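Local coordinates for ADP-ribose pyrophosphatase MutT (Rickettsia felis, PDB 4KYX), which probably hydrolyses nucleoside diphosphate derivatives as a magnesium-dependent Nudix pyrophosphatase, perhaps including the oxidised nucleotide 8-oxo-dGTP, at residues N11-N23 with A45-A59. Numbering follows the deposited sequence.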
loop_
_atom_site.group_PDB
_atom_site.type_symbol
_atom_site.label_atom_id
_atom_site.label_comp_id
_atom_site.label_asym_id
_atom_site.label_seq_id
_atom_site.Cartn_x
_atom_site.Cartn_y
_atom_site.Cartn_z
ATOM N N ASN A 11 -8.300 -15.385 -5.626
ATOM C CA ASN A 11 -7.003 -15.100 -5.004
ATOM C C ASN A 11 -6.670 -13.612 -5.102
ATOM O O ASN A 11 -5.960 -13.182 -6.000
ATOM C CB ASN A 11 -5.911 -15.934 -5.679
ATOM C CG ASN A 11 -4.589 -15.898 -4.940
ATOM O OD1 ASN A 11 -4.478 -15.353 -3.834
ATOM N ND2 ASN A 11 -3.568 -16.490 -5.549
ATOM N N HIS A 12 -7.208 -12.840 -4.175
ATOM C CA HIS A 12 -7.012 -11.397 -4.121
ATOM C C HIS A 12 -5.629 -10.985 -3.539
ATOM O O HIS A 12 -5.117 -11.608 -2.602
ATOM C CB HIS A 12 -8.111 -10.785 -3.245
ATOM C CG HIS A 12 -9.496 -10.987 -3.782
ATOM N ND1 HIS A 12 -10.593 -11.169 -2.968
ATOM C CD2 HIS A 12 -9.959 -11.038 -5.055
ATOM C CE1 HIS A 12 -11.674 -11.300 -3.714
ATOM N NE2 HIS A 12 -11.319 -11.218 -4.987
ATOM N N PRO A 13 -5.050 -9.890 -4.065
ATOM C CA PRO A 13 -3.908 -9.248 -3.419
ATOM C C PRO A 13 -4.175 -8.950 -1.922
ATOM O O PRO A 13 -5.265 -8.506 -1.557
ATOM C CB PRO A 13 -3.771 -7.933 -4.220
ATOM C CG PRO A 13 -4.343 -8.251 -5.542
ATOM C CD PRO A 13 -5.511 -9.127 -5.247
ATOM N N ARG A 14 -3.179 -9.190 -1.087
ATOM C CA ARG A 14 -3.323 -8.973 0.344
ATOM C C ARG A 14 -2.449 -7.859 0.856
ATOM O O ARG A 14 -1.442 -7.577 0.282
ATOM C CB ARG A 14 -2.972 -10.273 1.046
ATOM C CG ARG A 14 -3.841 -11.454 0.651
ATOM C CD ARG A 14 -5.133 -11.571 1.470
ATOM N NE ARG A 14 -5.085 -11.002 2.832
ATOM C CZ ARG A 14 -4.928 -11.656 3.981
ATOM N NH1 ARG A 14 -4.724 -12.979 4.042
ATOM N NH2 ARG A 14 -4.957 -10.952 5.107
ATOM N N ILE A 15 -2.772 -7.278 2.007
ATOM C CA ILE A 15 -1.991 -6.207 2.503
ATOM C C ILE A 15 -1.201 -6.690 3.725
ATOM O O ILE A 15 -1.763 -7.184 4.691
ATOM C CB ILE A 15 -2.845 -5.003 2.897
ATOM C CG1 ILE A 15 -3.575 -4.451 1.660
ATOM C CG2 ILE A 15 -1.959 -3.987 3.593
ATOM C CD1 ILE A 15 -4.970 -3.915 1.885
ATOM N N GLY A 16 0.098 -6.480 3.654
ATOM C CA GLY A 16 1.039 -6.866 4.691
ATOM C C GLY A 16 1.611 -5.593 5.288
ATOM O O GLY A 16 1.798 -4.583 4.608
ATOM N N ILE A 17 1.958 -5.633 6.561
ATOM C CA ILE A 17 2.621 -4.537 7.217
ATOM C C ILE A 17 4.020 -5.059 7.589
ATOM O O ILE A 17 4.129 -6.090 8.271
ATOM C CB ILE A 17 1.825 -4.112 8.493
ATOM C CG1 ILE A 17 0.430 -3.536 8.201
ATOM C CG2 ILE A 17 2.679 -3.242 9.404
ATOM C CD1 ILE A 17 0.320 -2.480 7.162
ATOM N N GLY A 18 5.079 -4.343 7.225
ATOM C CA GLY A 18 6.397 -4.656 7.766
ATOM C C GLY A 18 6.907 -3.523 8.611
ATOM O O GLY A 18 6.754 -2.361 8.297
ATOM N N ILE A 19 7.558 -3.881 9.708
ATOM C CA ILE A 19 8.143 -2.893 10.591
ATOM C C ILE A 19 9.664 -2.980 10.715
ATOM O O ILE A 19 10.208 -4.026 11.086
ATOM C CB ILE A 19 7.557 -3.013 11.991
ATOM C CG1 ILE A 19 6.016 -3.049 11.869
ATOM C CG2 ILE A 19 8.015 -1.804 12.804
ATOM C CD1 ILE A 19 5.414 -4.450 11.854
ATOM N N LEU A 20 10.351 -1.905 10.356
ATOM C CA LEU A 20 11.755 -1.774 10.668
ATOM C C LEU A 20 11.859 -1.221 12.094
ATOM O O LEU A 20 11.699 -0.047 12.334
ATOM C CB LEU A 20 12.501 -0.890 9.703
ATOM C CG LEU A 20 12.253 -1.121 8.216
ATOM C CD1 LEU A 20 13.242 -0.303 7.380
ATOM C CD2 LEU A 20 12.422 -2.598 7.935
ATOM N N ILE A 21 12.217 -2.113 13.020
ATOM C CA ILE A 21 12.328 -1.793 14.426
ATOM C C ILE A 21 13.784 -1.480 14.686
ATOM O O ILE A 21 14.686 -2.304 14.365
ATOM C CB ILE A 21 11.999 -2.976 15.341
ATOM C CG1 ILE A 21 10.631 -3.558 15.043
ATOM C CG2 ILE A 21 12.069 -2.537 16.798
ATOM C CD1 ILE A 21 10.495 -4.962 15.575
ATOM N N PHE A 22 14.002 -0.289 15.240
ATOM C CA PHE A 22 15.341 0.201 15.559
ATOM C C PHE A 22 15.621 0.198 17.036
ATOM O O PHE A 22 14.733 0.426 17.854
ATOM C CB PHE A 22 15.554 1.612 15.060
ATOM C CG PHE A 22 15.712 1.728 13.587
ATOM C CD1 PHE A 22 14.647 1.559 12.731
ATOM C CD2 PHE A 22 16.940 2.053 13.038
ATOM C CE1 PHE A 22 14.809 1.673 11.364
ATOM C CE2 PHE A 22 17.095 2.190 11.670
ATOM C CZ PHE A 22 16.034 1.999 10.829
ATOM N N ASN A 23 16.875 -0.057 17.389
ATOM C CA ASN A 23 17.333 0.025 18.793
ATOM C C ASN A 23 18.055 1.353 19.041
ATOM O O ASN A 23 18.128 2.173 18.156
ATOM C CB ASN A 23 18.175 -1.224 19.201
ATOM C CG ASN A 23 19.538 -1.319 18.511
ATOM O OD1 ASN A 23 20.032 -0.407 17.830
ATOM N ND2 ASN A 23 20.140 -2.475 18.660
ATOM N N ALA A 45 9.860 -7.725 11.498
ATOM C CA ALA A 45 8.571 -7.919 12.119
ATOM C C ALA A 45 7.453 -7.520 11.149
ATOM O O ALA A 45 7.668 -6.658 10.240
ATOM C CB ALA A 45 8.506 -7.116 13.396
ATOM N N GLY A 46 6.304 -8.167 11.310
ATOM C CA GLY A 46 5.118 -7.793 10.545
ATOM C C GLY A 46 4.227 -8.951 10.223
ATOM O O GLY A 46 4.440 -10.041 10.686
ATOM N N GLY A 47 3.180 -8.675 9.474
ATOM C CA GLY A 47 2.220 -9.662 9.145
ATOM C C GLY A 47 1.041 -8.934 8.536
ATOM O O GLY A 47 1.198 -7.821 8.012
ATOM N N HIS A 48 -0.124 -9.539 8.641
ATOM C CA HIS A 48 -1.258 -9.080 7.846
ATOM C C HIS A 48 -1.987 -7.925 8.513
ATOM O O HIS A 48 -2.226 -7.948 9.726
ATOM C CB HIS A 48 -2.242 -10.215 7.721
ATOM C CG HIS A 48 -1.817 -11.262 6.766
ATOM N ND1 HIS A 48 -1.766 -12.592 7.108
ATOM C CD2 HIS A 48 -1.446 -11.194 5.464
ATOM C CE1 HIS A 48 -1.353 -13.305 6.075
ATOM N NE2 HIS A 48 -1.155 -12.484 5.062
ATOM N N LEU A 49 -2.375 -6.920 7.730
ATOM C CA LEU A 49 -3.279 -5.880 8.236
ATOM C C LEU A 49 -4.633 -6.533 8.541
ATOM O O LEU A 49 -5.169 -7.272 7.719
ATOM C CB LEU A 49 -3.464 -4.776 7.171
ATOM C CG LEU A 49 -4.330 -3.585 7.605
ATOM C CD1 LEU A 49 -3.716 -2.778 8.740
ATOM C CD2 LEU A 49 -4.518 -2.697 6.409
ATOM N N GLU A 50 -5.173 -6.295 9.723
ATOM C CA GLU A 50 -6.461 -6.855 10.061
ATOM C C GLU A 50 -7.552 -5.836 9.791
ATOM O O GLU A 50 -7.322 -4.616 9.781
ATOM C CB GLU A 50 -6.534 -7.303 11.520
ATOM C CG GLU A 50 -5.665 -8.507 11.826
ATOM C CD GLU A 50 -5.696 -8.921 13.296
ATOM O OE1 GLU A 50 -6.516 -8.389 14.067
ATOM O OE2 GLU A 50 -4.844 -9.775 13.675
ATOM N N PHE A 51 -8.760 -6.344 9.591
ATOM C CA PHE A 51 -9.899 -5.468 9.307
ATOM C C PHE A 51 -10.048 -4.429 10.415
ATOM O O PHE A 51 -10.061 -4.775 11.584
ATOM C CB PHE A 51 -11.190 -6.264 9.201
ATOM C CG PHE A 51 -12.421 -5.410 9.007
ATOM C CD1 PHE A 51 -13.086 -4.817 10.090
ATOM C CD2 PHE A 51 -12.929 -5.211 7.739
ATOM C CE1 PHE A 51 -14.218 -4.034 9.869
ATOM C CE2 PHE A 51 -14.059 -4.440 7.533
ATOM C CZ PHE A 51 -14.689 -3.842 8.606
ATOM N N GLY A 52 -10.219 -3.167 10.039
ATOM C CA GLY A 52 -10.499 -2.122 10.998
ATOM C C GLY A 52 -9.300 -1.385 11.562
ATOM O O GLY A 52 -9.486 -0.327 12.138
ATOM N N GLU A 53 -8.112 -1.907 11.349
ATOM C CA GLU A 53 -6.862 -1.328 11.836
ATOM C C GLU A 53 -6.271 -0.231 10.969
ATOM O O GLU A 53 -6.341 -0.259 9.763
ATOM C CB GLU A 53 -5.778 -2.397 11.946
ATOM C CG GLU A 53 -5.982 -3.520 12.903
ATOM C CD GLU A 53 -4.722 -4.319 13.075
ATOM O OE1 GLU A 53 -4.180 -4.239 14.193
ATOM O OE2 GLU A 53 -4.217 -5.005 12.115
ATOM N N THR A 54 -5.638 0.715 11.619
ATOM C CA THR A 54 -4.725 1.610 10.990
ATOM C C THR A 54 -3.377 0.917 10.818
ATOM O O THR A 54 -3.076 -0.078 11.497
ATOM C CB THR A 54 -4.550 2.916 11.818
ATOM O OG1 THR A 54 -3.735 2.645 12.927
ATOM C CG2 THR A 54 -5.944 3.511 12.249
ATOM N N PHE A 55 -2.583 1.438 9.896
ATOM C CA PHE A 55 -1.255 0.869 9.628
ATOM C C PHE A 55 -0.449 0.979 10.899
ATOM O O PHE A 55 0.272 0.055 11.187
ATOM C CB PHE A 55 -0.486 1.587 8.542
ATOM C CG PHE A 55 -1.177 1.599 7.173
ATOM C CD1 PHE A 55 -2.068 0.602 6.806
ATOM C CD2 PHE A 55 -0.935 2.641 6.284
ATOM C CE1 PHE A 55 -2.706 0.655 5.571
ATOM C CE2 PHE A 55 -1.543 2.685 5.050
ATOM C CZ PHE A 55 -2.423 1.698 4.694
ATOM N N GLU A 56 -0.634 2.060 11.660
ATOM C CA GLU A 56 0.178 2.309 12.839
ATOM C C GLU A 56 -0.243 1.379 13.972
ATOM O O GLU A 56 0.639 0.852 14.660
ATOM C CB GLU A 56 0.109 3.768 13.290
ATOM C CG GLU A 56 0.737 4.741 12.281
ATOM C CD GLU A 56 -0.250 5.145 11.164
ATOM O OE1 GLU A 56 -1.491 4.828 11.174
ATOM O OE2 GLU A 56 0.241 5.793 10.216
ATOM N N GLU A 57 -1.543 1.137 14.129
ATOM C CA GLU A 57 -2.052 0.178 15.141
ATOM C C GLU A 57 -1.499 -1.233 14.857
ATOM O O GLU A 57 -1.083 -1.960 15.745
ATOM C CB GLU A 57 -3.585 0.108 15.139
ATOM C CG GLU A 57 -4.257 1.258 15.816
ATOM C CD GLU A 57 -5.753 1.407 15.502
ATOM O OE1 GLU A 57 -6.297 0.773 14.542
ATOM O OE2 GLU A 57 -6.383 2.203 16.254
ATOM N N CYS A 58 -1.527 -1.595 13.570
ATOM C CA CYS A 58 -1.132 -2.926 13.169
ATOM C C CYS A 58 0.334 -3.120 13.483
ATOM O O CYS A 58 0.726 -4.133 14.069
ATOM C CB CYS A 58 -1.467 -3.115 11.681
ATOM S SG CYS A 58 -0.895 -4.725 11.068
ATOM N N ALA A 59 1.143 -2.129 13.127
ATOM C CA ALA A 59 2.595 -2.143 13.352
ATOM C C ALA A 59 2.928 -2.325 14.837
ATOM O O ALA A 59 3.666 -3.282 15.227
ATOM C CB ALA A 59 3.241 -0.885 12.815
HETATM O O HOH W 1 -4.257 -8.224 5.266
#
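Strand 14-22 pairs antiparallel with strand 45-48, their axes 4.6 Å apart, and G47 and I17 bond to each other through both backbone groups, the link from I17 N to G47 O being short (2.7 Å) and nearly straight. Past the strand end, L49 N continues the ladder by donating to I15 O. Glycine suits G46 twice over: a CB there would collide with I17 O and G18 CA, and at these backbone angles would also jam against A45 O. Its own CA instead gives a CA-H...O contact to I17 O.

I17, I19 and I21 line the face turned to helix 55-67. I17 spreads its branches over that helix: chi1 of -65° sets CG1 beside the backbone N, where it meets C58 SG at 3.4 Å, and CG2 on the carbonyl side, by A59. Its CD1 reaches F55 CD1 obliquely at 3.9 Å. A59 CB lies 3.6 Å from I19 CG1, its smallness letting the helix sit close to the sheet, while A45 CB makes an apolar contact with I21 CD1. L49 lies alongside I15.

The bent R14 side chain lays its guanidinium flat on the H48 ring, planes 20° apart and NH2 3.5 Å from H48 CD2. H48 NE2 is hydrogen-bonded to Y91. One water accepts from R14 NH2 and donates to I15 O and L49 O, tying arginine, strand and loop together.

T54 and E57 form a capping box that starts the helix. Glycine-rich edge strand 45-48 thus leads into the loop and helix with which the loop-helix-loop Nudix motif begins, the motif that in this family typically carries the magnesium-binding glutamates.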